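Local atomic coordinates of putative succinylglutamate desuccinylase / aspartoacylase (PDB entry 3FMC), a protein that is a putative zinc-dependent hydrolase of the succinylglutamate desuccinylase/aspartoacylase family, probably acting on ester bonds. Residues L181-Y186 and S237-E242; L200-S205 and C285-Y290; V36-N41 and L169-G174. All coordinates share one frame; numbering follows the deposited sequence.

How the interactions relate
A probable hydrogen bond from Leu-241 N to Asp-170 O, 3.0 Å long, carries interaction 3 (36-41 with 169-174) directly into interaction 1 (181-186 with 237-242); the centres of the two interactions are about 11 Å apart. Interaction 2 (200-205 with 285-290) extends the other way, Cys-183 O lying 2.9 Å from Ile-202 N, and the centres of interactions 1 and 2 are about 10 Å apart. Interactions 2 and 3 do not touch: their nearest atoms are about 8 Å apart and their centres about 19 Å. His-172 and Glu-242 put interactions 3 and 1 beside what may be a zinc site, apparently empty here; a sulfate lies about 5 Å from the Glu-242 side chain.

Interaction 1 of 3, residues L181-Y186 and S237-E242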
# COMPACT_ATOMS: atom_id res chain seq x y z
N LEU C 181 -15.29 -19.61 16.96
CA LEU C 181 -14.27 -19.99 17.93
C LEU C 181 -13.40 -21.11 17.45
O LEU C 181 -13.89 -22.07 16.83
CB LEU C 181 -14.97 -20.48 19.19
CG LEU C 181 -14.21 -21.04 20.41
CD1 LEU C 181 -13.38 -19.96 21.16
CD2 LEU C 181 -15.19 -21.75 21.42
N TYR C 182 -12.10 -20.95 17.67
CA TYR C 182 -11.15 -22.02 17.50
C TYR C 182 -10.88 -22.62 18.90
O TYR C 182 -10.53 -21.90 19.90
CB TYR C 182 -9.85 -21.59 16.86
CG TYR C 182 -9.96 -21.14 15.42
CD1 TYR C 182 -10.37 -19.86 15.09
CD2 TYR C 182 -9.62 -22.00 14.39
CE1 TYR C 182 -10.45 -19.45 13.76
CE2 TYR C 182 -9.74 -21.64 13.11
CZ TYR C 182 -10.12 -20.36 12.77
OH TYR C 182 -10.17 -20.03 11.43
N CYS C 183 -11.03 -23.93 18.96
CA CYS C 183 -10.96 -24.70 20.20
C CYS C 183 -10.21 -25.98 19.91
O CYS C 183 -10.56 -26.70 18.96
CB CYS C 183 -12.37 -25.02 20.67
SG CYS C 183 -12.40 -25.82 22.32
N PRO C 184 -9.17 -26.29 20.71
CA PRO C 184 -8.42 -27.53 20.52
C PRO C 184 -9.28 -28.72 20.86
O PRO C 184 -10.13 -28.64 21.75
CB PRO C 184 -7.29 -27.44 21.53
CG PRO C 184 -7.40 -26.08 22.16
CD PRO C 184 -8.66 -25.46 21.81
N GLU C 185 -9.06 -29.81 20.15
CA GLU C 185 -9.85 -31.03 20.34
C GLU C 185 -9.85 -31.51 21.78
O GLU C 185 -10.85 -32.05 22.22
CB GLU C 185 -9.37 -32.14 19.40
CG GLU C 185 -9.63 -31.87 17.95
CD GLU C 185 -9.13 -32.99 17.08
OE1 GLU C 185 -9.24 -34.17 17.50
OE2 GLU C 185 -8.61 -32.70 15.98
N TYR C 186 -8.75 -31.31 22.52
CA TYR C 186 -8.66 -31.77 23.91
C TYR C 186 -9.59 -31.00 24.91
O TYR C 186 -9.77 -31.45 26.05
CB TYR C 186 -7.21 -31.77 24.44
CG TYR C 186 -6.64 -30.39 24.67
CD1 TYR C 186 -6.87 -29.71 25.86
CD2 TYR C 186 -5.89 -29.75 23.68
CE1 TYR C 186 -6.39 -28.43 26.06
CE2 TYR C 186 -5.36 -28.48 23.89
CZ TYR C 186 -5.62 -27.82 25.08
OH TYR C 186 -5.13 -26.55 25.32
N SER C 237 -5.11 -24.10 28.58
CA SER C 237 -6.24 -23.92 27.70
C SER C 237 -5.83 -22.73 26.81
O SER C 237 -5.34 -21.75 27.32
CB SER C 237 -7.50 -23.63 28.48
OG SER C 237 -7.84 -24.77 29.25
N ALA C 238 -6.06 -22.82 25.51
CA ALA C 238 -5.73 -21.72 24.57
C ALA C 238 -6.77 -21.75 23.48
O ALA C 238 -6.88 -22.73 22.70
CB ALA C 238 -4.33 -21.85 24.01
N LEU C 239 -7.56 -20.69 23.46
CA LEU C 239 -8.71 -20.55 22.56
C LEU C 239 -8.60 -19.24 21.80
O LEU C 239 -8.09 -18.24 22.34
CB LEU C 239 -9.97 -20.52 23.42
CG LEU C 239 -10.09 -21.78 24.30
CD1 LEU C 239 -10.54 -21.41 25.66
CD2 LEU C 239 -11.00 -22.78 23.63
N THR C 240 -9.11 -19.21 20.56
CA THR C 240 -9.09 -18.00 19.75
C THR C 240 -10.52 -17.65 19.42
O THR C 240 -11.22 -18.43 18.81
CB THR C 240 -8.22 -18.20 18.48
OG1 THR C 240 -6.91 -18.63 18.87
CG2 THR C 240 -8.14 -16.95 17.63
N LEU C 241 -10.94 -16.48 19.85
CA LEU C 241 -12.27 -16.00 19.63
C LEU C 241 -12.27 -15.01 18.47
O LEU C 241 -11.53 -14.05 18.50
CB LEU C 241 -12.80 -15.34 20.92
CG LEU C 241 -13.10 -16.23 22.18
CD1 LEU C 241 -11.96 -16.96 22.78
CD2 LEU C 241 -13.87 -15.33 23.22
N GLU C 242 -13.08 -15.30 17.44
CA GLU C 242 -13.19 -14.48 16.22
C GLU C 242 -14.54 -13.79 16.35
O GLU C 242 -15.59 -14.34 15.98
CB GLU C 242 -13.14 -15.37 14.97
CG GLU C 242 -11.93 -16.30 14.83
CD GLU C 242 -10.67 -15.60 14.26
OE1 GLU C 242 -10.82 -14.66 13.46
OE2 GLU C 242 -9.56 -16.03 14.61
O HOH W 1 -8.57 -17.16 11.56
O HOH W 2 -8.05 -25.38 25.29
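Tyr-182 and Thr-240 form a hydrogen-bonded antiparallel pair in the mixed central sheet of a catalytic domain related to the zinc exopeptidases. Strands 181-184 and 237-242 run at 166° to each other, and two backbone bonds close the pair. Tyr-182 N reaches Thr-240 O at 2.9 Å, while Thr-240 N returns to Tyr-182 O at 3.1 Å. Leu-181 and Leu-241 make the adjoining non-hydrogen-bonded pair, and the CA-H of Leu-181 adds a weaker contact to the Thr-240 carbonyl.

Apolar packing fills the face that carries the leucines. Leu-181 holds CG anti to its backbone nitrogen (chi1 177°), which swings CD1 over the partner strand until it lies 3.7 Å from Leu-241 CD1, the two side chains alongside and pointing the same way. Further along, Leu-239 CD2 meets Cys-183 SG at 3.6 Å and touches the Pro-184 ring, which it crosses at about a right angle.

The other face is more polar. Glu-242 CG lies at the edge of the Tyr-182 ring, in plane, 3.6 Å from Tyr-182 CE1. The bend at chi2 then brings the carboxylate back toward the ring, with its plane 77° from the ring plane. Glu-242 also packs on His-172 of strand 167-174, beside the possible metal site. Thr-240 sends OG1 to Asp-211, on helix 210-227.

Where segment 181-186 leaves the sheet, the Tyr-186 ring takes over from backbone pairing, helped by one water. Tyr-186 hydrogen-bonds through OH to Val-236 O, and its ring meets Trp-219 edge-to-face. The water accepts from Ala-238 N at 3.2 Å and donates a weak bond to Tyr-186 OH at 3.1 Å.

Interaction 2 of 3, residues L200-S205 and C285-Y290; sequences LLIPNS and CFLKNY
A short parallel ladder joins strand 198-202 to strand 283-286, pairing Leu-200 with Cys-285 and Leu-201 with Phe-286. Leu-201 uses both its backbone polar groups: its N donates to Cys-285 O at 2.9 Å, and its O accepts from Leu-287 N at 3.0 Å.

On one side of the ladder, Leu-200 lays both methyls on the same side of the Tyr-290 ring. CD1 stands over the face in a CH-pi contact, 3.6 Å from the ring centroid and 23° off the normal, displaced toward the rim at CE2. CD2 lies against CB and CG of the tyrosine and also meets Cys-285 SG at 3.7 Å. Tyr-290 can receive them because its CG stands opposite the backbone nitrogen across the first torsion (chi1 -169°), which brings the ring under the leucine, the two side chains crossing at about a right angle.

The pairing places strand 283-286 beside strand 198-202, which itself lies next to strand 176-184 in the central sheet. Directly after Phe-286 the backbone coils into a 3-10 turn, closed by bonds from Asn-289 N to Phe-286 O and from Tyr-290 N to Leu-287 O, and then begins strand 290-294. Tyr-290 also packs on Met-362 of strand 357-363.

Across the ladder, Leu-201 CD1 sits 4.1 Å above one face of the Phe-286 ring, toward its rim. Leu-287 lies beyond the paired residues, its CD2 reaching Ile-202 CG2 at 4.1 Å and Pro-203 CD at 4.0 Å.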
# COMPACT_ATOMS: atom_id res chain seq x y z
N LEU C 200 -14.58 -24.26 15.52
CA LEU C 200 -13.64 -25.08 14.77
C LEU C 200 -12.79 -25.83 15.78
O LEU C 200 -12.13 -25.20 16.63
CB LEU C 200 -12.72 -24.21 13.88
CG LEU C 200 -13.44 -23.55 12.71
CD1 LEU C 200 -12.77 -22.36 12.12
CD2 LEU C 200 -13.72 -24.63 11.64
N LEU C 201 -12.87 -27.15 15.76
CA LEU C 201 -12.06 -28.03 16.61
C LEU C 201 -10.75 -28.31 15.91
O LEU C 201 -10.71 -28.86 14.79
CB LEU C 201 -12.84 -29.31 16.95
CG LEU C 201 -14.16 -29.15 17.72
CD1 LEU C 201 -14.94 -30.46 17.79
CD2 LEU C 201 -13.90 -28.60 19.12
N ILE C 202 -9.65 -27.95 16.57
CA ILE C 202 -8.33 -27.96 15.94
C ILE C 202 -7.38 -28.96 16.58
O ILE C 202 -7.43 -29.21 17.79
CB ILE C 202 -7.73 -26.49 15.84
CG1 ILE C 202 -7.25 -25.95 17.19
CG2 ILE C 202 -8.75 -25.50 15.19
CD1 ILE C 202 -6.51 -24.59 17.02
N PRO C 203 -6.51 -29.56 15.76
CA PRO C 203 -5.62 -30.62 16.22
C PRO C 203 -4.32 -30.14 16.83
O PRO C 203 -4.04 -28.93 16.87
CB PRO C 203 -5.31 -31.37 14.93
CG PRO C 203 -5.29 -30.30 13.89
CD PRO C 203 -6.34 -29.30 14.32
N ASN C 204 -3.54 -31.10 17.32
CA ASN C 204 -2.22 -30.81 17.87
C ASN C 204 -1.21 -30.58 16.72
O ASN C 204 -0.46 -31.47 16.32
CB ASN C 204 -1.73 -31.94 18.77
CG ASN C 204 -0.52 -31.55 19.58
OD1 ASN C 204 -0.04 -30.42 19.49
ND2 ASN C 204 0.03 -32.51 20.33
N SER C 205 -1.18 -29.35 16.23
CA SER C 205 -0.32 -29.00 15.13
C SER C 205 0.05 -27.55 15.24
O SER C 205 -0.82 -26.72 15.44
CB SER C 205 -1.10 -29.22 13.84
OG SER C 205 -0.30 -28.93 12.72
N CYS C 285 -17.24 -28.08 13.81
CA CYS C 285 -16.73 -28.92 12.74
C CYS C 285 -15.24 -29.06 12.98
O CYS C 285 -14.64 -28.22 13.68
CB CYS C 285 -17.09 -28.43 11.35
SG CYS C 285 -15.99 -27.29 10.56
N PHE C 286 -14.65 -30.15 12.51
CA PHE C 286 -13.24 -30.33 12.62
C PHE C 286 -12.59 -29.42 11.57
O PHE C 286 -13.13 -29.24 10.48
CB PHE C 286 -12.84 -31.79 12.43
CG PHE C 286 -13.25 -32.63 13.59
CD1 PHE C 286 -12.47 -32.67 14.71
CD2 PHE C 286 -14.46 -33.29 13.59
CE1 PHE C 286 -12.85 -33.41 15.80
CE2 PHE C 286 -14.84 -34.04 14.69
CZ PHE C 286 -14.02 -34.09 15.79
N LEU C 287 -11.42 -28.90 11.90
CA LEU C 287 -10.74 -27.90 11.08
C LEU C 287 -10.57 -28.30 9.63
O LEU C 287 -10.68 -27.44 8.74
CB LEU C 287 -9.39 -27.57 11.68
CG LEU C 287 -8.56 -26.49 10.99
CD1 LEU C 287 -9.25 -25.11 11.05
CD2 LEU C 287 -7.14 -26.49 11.60
N LYS C 288 -10.30 -29.57 9.39
CA LYS C 288 -10.12 -30.09 8.00
C LYS C 288 -11.37 -29.87 7.12
O LYS C 288 -11.28 -29.85 5.89
CB LYS C 288 -9.73 -31.57 8.01
CG LYS C 288 -10.86 -32.50 8.38
CD LYS C 288 -10.47 -33.98 8.38
CE LYS C 288 -11.71 -34.80 8.84
NZ LYS C 288 -11.45 -36.25 9.11
N ASN C 289 -12.53 -29.72 7.75
CA ASN C 289 -13.78 -29.49 7.03
C ASN C 289 -14.18 -28.01 6.84
O ASN C 289 -15.25 -27.70 6.35
CB ASN C 289 -14.87 -30.30 7.71
CG ASN C 289 -14.65 -31.78 7.57
OD1 ASN C 289 -14.13 -32.23 6.55
ND2 ASN C 289 -14.99 -32.56 8.60
N TYR C 290 -13.26 -27.12 7.22
CA TYR C 290 -13.41 -25.67 7.05
C TYR C 290 -12.77 -25.34 5.69
O TYR C 290 -11.55 -25.50 5.53
CB TYR C 290 -12.73 -24.93 8.21
CG TYR C 290 -13.00 -23.44 8.34
CD1 TYR C 290 -14.25 -22.90 8.09
CD2 TYR C 290 -11.98 -22.57 8.76
CE1 TYR C 290 -14.48 -21.52 8.24
CE2 TYR C 290 -12.21 -21.21 8.95
CZ TYR C 290 -13.46 -20.69 8.70
OH TYR C 290 -13.71 -19.34 8.87

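Interaction 3 of 3, residues V36-N41 and L169-G174; sequences VYIQAN and LDLHTG
Three flat groups meet where Gln-39 crosses Asp-170, its amide plane 71° from the carboxylate. Gln-39 NE2 approaches OD1 of Asp-170 at 3.1 Å from above one carboxylate face, while His-172 NE2 comes over the opposite face to OD2 at 2.7 Å, so the two donors clasp the acid between them. Each donor group holds its acceptor oxygen in its own plane. At the edge of the Tyr-37 ring lies Gln-39 OE1, which accepts from the tyrosine OH at 2.8 Å; NE2 has a second partner in Tyr-104 OH. A leucine in place of Gln-39 would probably leave Asp-170 OD1 and the Tyr-37 hydroxyl without these mates and the carboxylate freer to turn against His-172.

Beneath this network the strands pair in parallel, Gln-39 N bonding to Leu-169 O at 3.1 Å and Leu-171 N to Gln-39 O at 2.8 Å. On the other face Ile-38 CG2 packs 3.9 Å from Leu-171 CD1, against helix 48-60. The carboxylate-bound His-172 turns its ring toward His-43 and Glu-46, consistent with a vacant zinc site like those of zinc carboxypeptidases.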
# COMPACT_ATOMS: atom_id res chain seq x y z
N VAL C 36 -5.11 -16.30 33.91
CA VAL C 36 -5.64 -16.07 32.56
C VAL C 36 -4.87 -14.92 31.90
O VAL C 36 -4.58 -13.88 32.53
CB VAL C 36 -7.12 -15.68 32.61
CG1 VAL C 36 -7.74 -15.59 31.20
CG2 VAL C 36 -7.92 -16.69 33.52
N TYR C 37 -4.57 -15.14 30.64
CA TYR C 37 -3.93 -14.14 29.78
C TYR C 37 -4.83 -13.90 28.57
O TYR C 37 -5.20 -14.85 27.89
CB TYR C 37 -2.56 -14.59 29.35
CG TYR C 37 -1.91 -13.67 28.33
CD1 TYR C 37 -1.13 -12.58 28.72
CD2 TYR C 37 -2.09 -13.89 26.97
CE1 TYR C 37 -0.54 -11.73 27.74
CE2 TYR C 37 -1.50 -13.06 26.01
CZ TYR C 37 -0.72 -11.97 26.42
OH TYR C 37 -0.13 -11.13 25.50
N ILE C 38 -5.21 -12.64 28.35
CA ILE C 38 -6.13 -12.24 27.26
C ILE C 38 -5.45 -11.14 26.45
O ILE C 38 -4.93 -10.19 27.03
CB ILE C 38 -7.47 -11.71 27.81
CG1 ILE C 38 -8.04 -12.70 28.84
CG2 ILE C 38 -8.46 -11.40 26.67
CD1 ILE C 38 -9.41 -12.29 29.45
N GLN C 39 -5.46 -11.29 25.13
CA GLN C 39 -4.92 -10.25 24.23
C GLN C 39 -5.87 -9.98 23.08
O GLN C 39 -6.70 -10.81 22.74
CB GLN C 39 -3.52 -10.58 23.70
CG GLN C 39 -3.44 -11.80 22.80
CD GLN C 39 -2.07 -12.11 22.33
OE1 GLN C 39 -1.09 -11.81 22.99
NE2 GLN C 39 -1.98 -12.70 21.14
N ALA C 40 -5.72 -8.80 22.47
CA ALA C 40 -6.55 -8.37 21.36
C ALA C 40 -5.72 -7.56 20.38
O ALA C 40 -4.76 -6.87 20.79
CB ALA C 40 -7.69 -7.45 21.85
N ASN C 41 -6.17 -7.58 19.14
CA ASN C 41 -5.76 -6.60 18.07
C ASN C 41 -4.32 -6.84 17.60
O ASN C 41 -3.57 -5.89 17.26
CB ASN C 41 -5.99 -5.16 18.61
CG ASN C 41 -6.23 -4.07 17.54
OD1 ASN C 41 -6.29 -2.88 17.90
ND2 ASN C 41 -6.41 -4.45 16.27
N LEU C 169 -6.55 -16.58 26.03
CA LEU C 169 -7.65 -16.20 25.12
C LEU C 169 -7.14 -15.13 24.15
O LEU C 169 -6.78 -14.04 24.57
CB LEU C 169 -8.87 -15.66 25.88
CG LEU C 169 -9.45 -16.53 26.99
CD1 LEU C 169 -10.63 -15.75 27.66
CD2 LEU C 169 -9.83 -17.89 26.46
N ASP C 170 -7.09 -15.46 22.87
CA ASP C 170 -6.61 -14.54 21.80
C ASP C 170 -7.85 -14.02 21.09
O ASP C 170 -8.60 -14.78 20.50
CB ASP C 170 -5.68 -15.30 20.86
CG ASP C 170 -4.83 -14.37 19.96
OD1 ASP C 170 -4.87 -13.15 20.17
OD2 ASP C 170 -4.14 -14.89 19.04
N LEU C 171 -8.08 -12.73 21.20
CA LEU C 171 -9.25 -12.11 20.62
C LEU C 171 -8.97 -11.53 19.23
O LEU C 171 -8.16 -10.57 19.07
CB LEU C 171 -9.82 -11.02 21.52
CG LEU C 171 -10.03 -11.41 22.99
CD1 LEU C 171 -10.64 -10.21 23.70
CD2 LEU C 171 -10.90 -12.64 23.14
N HIS C 172 -9.70 -12.08 18.27
CA HIS C 172 -9.63 -11.71 16.87
C HIS C 172 -11.01 -11.34 16.32
O HIS C 172 -12.02 -11.37 17.03
CB HIS C 172 -9.04 -12.89 16.06
CG HIS C 172 -7.57 -13.14 16.29
ND1 HIS C 172 -6.59 -12.82 15.35
CD2 HIS C 172 -6.91 -13.68 17.34
CE1 HIS C 172 -5.40 -13.15 15.82
NE2 HIS C 172 -5.56 -13.68 17.03
N THR C 173 -11.03 -10.96 15.06
CA THR C 173 -12.25 -10.83 14.27
C THR C 173 -11.95 -11.40 12.88
O THR C 173 -10.79 -11.56 12.50
CB THR C 173 -12.77 -9.38 14.09
OG1 THR C 173 -12.05 -8.69 13.05
CG2 THR C 173 -12.75 -8.55 15.39
N GLY C 174 -13.02 -11.70 12.16
CA GLY C 174 -12.94 -12.05 10.75
C GLY C 174 -13.11 -10.76 9.95
O GLY C 174 -13.07 -9.67 10.51
O HOH W 3 -9.07 -8.10 18.47